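Local coordinates for protein cysteine desulfurase (Thermococcus onnurineus, PDB 5B89) that probably catalyses the pyridoxal-phosphate-dependent removal of sulfur from L-cysteine, passing it to a sulfur carrier and leaving L-alanine, at residues B[120-132]-B[149-163]. Residues are numbered along the deposited sequence; the frame is centred on the assembly and turned at random.
Sequences IFKRGDKIVTTPY and GLKLEFIEGDDEGNL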
# COMPACT_ATOMS: atom_id res chain seq x y z
N ILE B 120 -23.28 -7.17 7.50
CA ILE B 120 -23.89 -7.59 8.75
C ILE B 120 -24.99 -6.64 9.22
O ILE B 120 -25.75 -7.01 10.12
CB ILE B 120 -22.88 -7.77 9.90
CG1 ILE B 120 -22.36 -6.44 10.50
CG2 ILE B 120 -21.72 -8.62 9.46
CD1 ILE B 120 -21.54 -6.61 11.80
N PHE B 121 -25.03 -5.45 8.71
CA PHE B 121 -25.94 -4.45 9.18
C PHE B 121 -27.33 -4.50 8.57
O PHE B 121 -27.47 -4.83 7.45
CB PHE B 121 -25.35 -3.05 8.93
CG PHE B 121 -24.10 -2.76 9.72
CD1 PHE B 121 -24.16 -2.27 10.98
CD2 PHE B 121 -22.87 -2.98 9.17
CE1 PHE B 121 -23.03 -2.01 11.71
CE2 PHE B 121 -21.73 -2.75 9.89
CZ PHE B 121 -21.83 -2.28 11.17
N LYS B 122 -28.31 -4.13 9.38
CA LYS B 122 -29.70 -4.06 8.98
C LYS B 122 -30.13 -2.61 9.15
O LYS B 122 -29.65 -1.95 10.01
CB LYS B 122 -30.53 -4.94 9.92
CG LYS B 122 -32.01 -4.71 9.92
CD LYS B 122 -32.75 -5.68 10.83
CE LYS B 122 -34.17 -5.83 10.32
NZ LYS B 122 -35.03 -6.90 10.87
N ARG B 123 -31.06 -2.14 8.34
CA ARG B 123 -31.59 -0.78 8.48
C ARG B 123 -31.97 -0.53 9.94
O ARG B 123 -32.57 -1.36 10.56
CB ARG B 123 -32.81 -0.59 7.57
CG ARG B 123 -33.48 0.76 7.65
CD ARG B 123 -34.43 1.04 6.49
NE ARG B 123 -33.74 1.35 5.27
CZ ARG B 123 -33.31 2.56 4.94
NH1 ARG B 123 -33.57 3.61 5.70
NH2 ARG B 123 -32.65 2.73 3.82
N GLY B 124 -31.58 0.63 10.47
CA GLY B 124 -31.78 0.97 11.84
C GLY B 124 -30.80 0.51 12.90
O GLY B 124 -30.92 0.85 14.11
N ASP B 125 -29.83 -0.32 12.50
CA ASP B 125 -28.76 -0.72 13.43
C ASP B 125 -27.94 0.56 13.73
O ASP B 125 -28.00 1.52 12.95
CB ASP B 125 -27.83 -1.76 12.84
CG ASP B 125 -28.37 -3.16 12.84
OD1 ASP B 125 -29.46 -3.39 13.47
OD2 ASP B 125 -27.69 -4.06 12.24
N LYS B 126 -27.24 0.48 14.83
CA LYS B 126 -26.50 1.56 15.38
C LYS B 126 -25.00 1.36 15.43
O LYS B 126 -24.56 0.35 15.83
CB LYS B 126 -27.00 1.80 16.81
CG LYS B 126 -26.36 2.95 17.57
CD LYS B 126 -27.08 3.31 18.85
CE LYS B 126 -27.18 2.17 19.80
NZ LYS B 126 -27.59 2.63 21.12
N ILE B 127 -24.30 2.40 15.04
CA ILE B 127 -22.84 2.46 15.12
C ILE B 127 -22.52 3.62 16.05
O ILE B 127 -23.08 4.61 15.92
CB ILE B 127 -22.20 2.72 13.77
CG1 ILE B 127 -22.39 1.51 12.88
CG2 ILE B 127 -20.69 2.92 13.90
CD1 ILE B 127 -22.04 1.79 11.46
N VAL B 128 -21.61 3.40 16.99
CA VAL B 128 -21.22 4.44 17.97
C VAL B 128 -19.73 4.76 17.74
O VAL B 128 -18.95 3.84 17.66
CB VAL B 128 -21.47 4.01 19.36
CG1 VAL B 128 -20.97 4.99 20.42
CG2 VAL B 128 -22.97 3.72 19.55
N THR B 129 -19.41 6.05 17.78
CA THR B 129 -18.01 6.47 17.76
C THR B 129 -17.87 7.68 18.65
O THR B 129 -18.76 8.04 19.35
CB THR B 129 -17.59 6.66 16.32
OG1 THR B 129 -16.19 6.93 16.29
CG2 THR B 129 -18.21 7.89 15.73
N THR B 130 -16.69 8.30 18.64
CA THR B 130 -16.42 9.54 19.41
C THR B 130 -16.64 10.74 18.50
O THR B 130 -16.53 10.65 17.31
CB THR B 130 -15.01 9.58 20.05
OG1 THR B 130 -14.05 10.06 19.09
CG2 THR B 130 -14.57 8.33 20.61
N PRO B 131 -16.74 11.91 19.09
CA PRO B 131 -16.83 13.10 18.28
C PRO B 131 -15.49 13.64 17.93
O PRO B 131 -15.46 14.70 17.39
CB PRO B 131 -17.50 14.11 19.19
CG PRO B 131 -17.17 13.68 20.54
CD PRO B 131 -16.97 12.19 20.51
N TYR B 132 -14.42 12.96 18.24
CA TYR B 132 -13.11 13.50 17.99
C TYR B 132 -12.31 12.75 16.96
O TYR B 132 -11.13 12.95 16.83
CB TYR B 132 -12.30 13.50 19.29
CG TYR B 132 -13.00 13.93 20.56
CD1 TYR B 132 -13.25 15.24 20.82
CD2 TYR B 132 -13.31 13.03 21.50
CE1 TYR B 132 -13.85 15.63 22.00
CE2 TYR B 132 -13.90 13.41 22.66
CZ TYR B 132 -14.18 14.72 22.90
OH TYR B 132 -14.79 15.06 24.05
N GLY B 149 -28.95 3.06 5.91
CA GLY B 149 -29.95 3.58 6.82
C GLY B 149 -29.67 3.27 8.27
O GLY B 149 -30.50 2.84 8.95
N LEU B 150 -28.45 3.48 8.72
CA LEU B 150 -28.06 3.16 10.05
C LEU B 150 -28.07 4.42 10.89
O LEU B 150 -28.00 5.51 10.35
CB LEU B 150 -26.61 2.58 10.10
CG LEU B 150 -26.37 1.49 9.08
CD1 LEU B 150 -24.94 0.99 9.23
CD2 LEU B 150 -27.39 0.35 9.23
N LYS B 151 -28.05 4.22 12.19
CA LYS B 151 -27.92 5.29 13.12
C LYS B 151 -26.43 5.41 13.48
O LYS B 151 -25.86 4.46 13.86
CB LYS B 151 -28.64 4.95 14.38
CG LYS B 151 -30.15 4.96 14.23
CD LYS B 151 -30.79 4.39 15.48
CE LYS B 151 -32.30 4.28 15.35
NZ LYS B 151 -32.73 2.90 15.02
N LEU B 152 -25.86 6.59 13.36
CA LEU B 152 -24.46 6.84 13.72
C LEU B 152 -24.52 7.81 14.88
O LEU B 152 -24.92 8.91 14.71
CB LEU B 152 -23.69 7.43 12.55
CG LEU B 152 -22.22 7.75 12.84
CD1 LEU B 152 -21.48 6.54 13.35
CD2 LEU B 152 -21.52 8.35 11.63
N GLU B 153 -24.16 7.35 16.06
CA GLU B 153 -24.20 8.16 17.25
C GLU B 153 -22.80 8.44 17.76
O GLU B 153 -21.87 7.65 17.60
CB GLU B 153 -25.03 7.47 18.27
CG GLU B 153 -26.49 7.53 17.75
CD GLU B 153 -27.53 7.00 18.72
OE1 GLU B 153 -27.25 6.87 19.94
OE2 GLU B 153 -28.66 6.69 18.18
N PHE B 154 -22.68 9.49 18.53
CA PHE B 154 -21.43 9.94 19.04
C PHE B 154 -21.47 10.06 20.52
O PHE B 154 -22.42 10.75 21.10
CB PHE B 154 -21.14 11.34 18.46
CG PHE B 154 -21.07 11.35 16.99
CD1 PHE B 154 -19.93 10.88 16.31
CD2 PHE B 154 -22.17 11.66 16.28
CE1 PHE B 154 -19.89 10.80 14.97
CE2 PHE B 154 -22.15 11.62 14.92
CZ PHE B 154 -21.02 11.20 14.24
N ILE B 155 -20.52 9.48 21.21
CA ILE B 155 -20.46 9.56 22.68
C ILE B 155 -20.24 11.01 23.09
O ILE B 155 -19.53 11.69 22.44
CB ILE B 155 -19.29 8.71 23.22
CG1 ILE B 155 -19.52 7.27 22.85
CG2 ILE B 155 -19.13 8.80 24.72
CD1 ILE B 155 -18.32 6.37 22.93
N GLU B 156 -20.85 11.43 24.18
CA GLU B 156 -20.66 12.80 24.61
C GLU B 156 -19.32 12.98 25.24
O GLU B 156 -18.81 12.12 25.86
CB GLU B 156 -21.77 13.21 25.61
CG GLU B 156 -23.14 13.23 24.97
CD GLU B 156 -24.20 13.81 25.86
OE1 GLU B 156 -23.92 14.04 27.02
OE2 GLU B 156 -25.33 14.00 25.38
N GLY B 157 -18.80 14.19 25.12
CA GLY B 157 -17.56 14.51 25.74
C GLY B 157 -17.34 16.01 25.80
O GLY B 157 -18.05 16.74 25.24
N ASP B 158 -16.29 16.39 26.51
CA ASP B 158 -15.93 17.77 26.72
C ASP B 158 -14.92 18.32 25.72
O ASP B 158 -14.50 17.65 24.84
CB ASP B 158 -15.56 18.00 28.18
CG ASP B 158 -14.22 17.43 28.55
OD1 ASP B 158 -13.43 17.13 27.69
OD2 ASP B 158 -13.97 17.29 29.71
N ASP B 159 -14.59 19.58 25.84
CA ASP B 159 -13.71 20.22 24.91
C ASP B 159 -12.26 19.79 25.04
O ASP B 159 -11.49 20.06 24.18
CB ASP B 159 -13.84 21.75 24.99
CG ASP B 159 -15.09 22.26 24.29
OD1 ASP B 159 -15.81 21.47 23.69
OD2 ASP B 159 -15.34 23.46 24.37
N GLU B 160 -11.93 19.11 26.10
CA GLU B 160 -10.60 18.62 26.32
C GLU B 160 -10.45 17.26 25.70
O GLU B 160 -9.41 16.77 25.63
CB GLU B 160 -10.35 18.44 27.81
CG GLU B 160 -10.02 19.70 28.54
CD GLU B 160 -9.58 19.49 29.98
OE1 GLU B 160 -9.36 18.39 30.46
OE2 GLU B 160 -9.43 20.49 30.62
N GLY B 161 -11.54 16.66 25.28
CA GLY B 161 -11.54 15.32 24.74
C GLY B 161 -11.94 14.24 25.72
O GLY B 161 -11.90 13.14 25.37
N ASN B 162 -12.33 14.57 26.93
CA ASN B 162 -12.69 13.55 27.89
C ASN B 162 -14.11 13.06 27.64
O ASN B 162 -15.02 13.80 27.68
CB ASN B 162 -12.61 14.05 29.32
CG ASN B 162 -11.32 14.75 29.67
OD1 ASN B 162 -11.32 15.93 29.97
ND2 ASN B 162 -10.29 14.04 29.71
N LEU B 163 -14.23 11.79 27.36
CA LEU B 163 -15.50 11.21 27.12
C LEU B 163 -16.28 11.00 28.42
O LEU B 163 -15.76 10.72 29.42
CB LEU B 163 -15.35 9.83 26.46
CG LEU B 163 -14.76 9.78 25.06
CD1 LEU B 163 -14.32 8.35 24.75
CD2 LEU B 163 -15.69 10.32 24.01
O HOH W 1 -28.02 5.46 21.83
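L150, Y132 and K151 give up the most surface where 120-132 meets 149-163, and they show how side chains at both ends add to the backbone bonds of a parallel strand pair. L150 splits its two methyls: CD2 lies against the turn K122 to D125, 3.3 Å from K122 O, while CD1 sits off-centre against the F121 ring in a CH-pi contact and also reaches I127 CD1. K151 bonds twice, its backbone N to D125 O and its side-chain NZ on a lone pair of G124 O at 2.9 Å, the chain being bent at its last torsion (chi4 100°). Strands 126-129 and 151-154 then run on in parallel register, I127 N to K151 O and E153 N to I127 O. Beyond them Y132 OH donates to a lone pair of D158 O (2.7 Å), which also accepts from G161 N across the type I turn, and G161 CA lies over one ring face, 3.3 Å from Y132 CZ. A phenylalanine in place of Y132 would probably leave D158 O without its hydroxyl donor and the turn less firmly held. Helix 139-148 links the strands as a beta-alpha-beta unit; 151-154 edges the seven-stranded sheet, 177-181 flanks 126-129, and helix 378-384 packs on Y132.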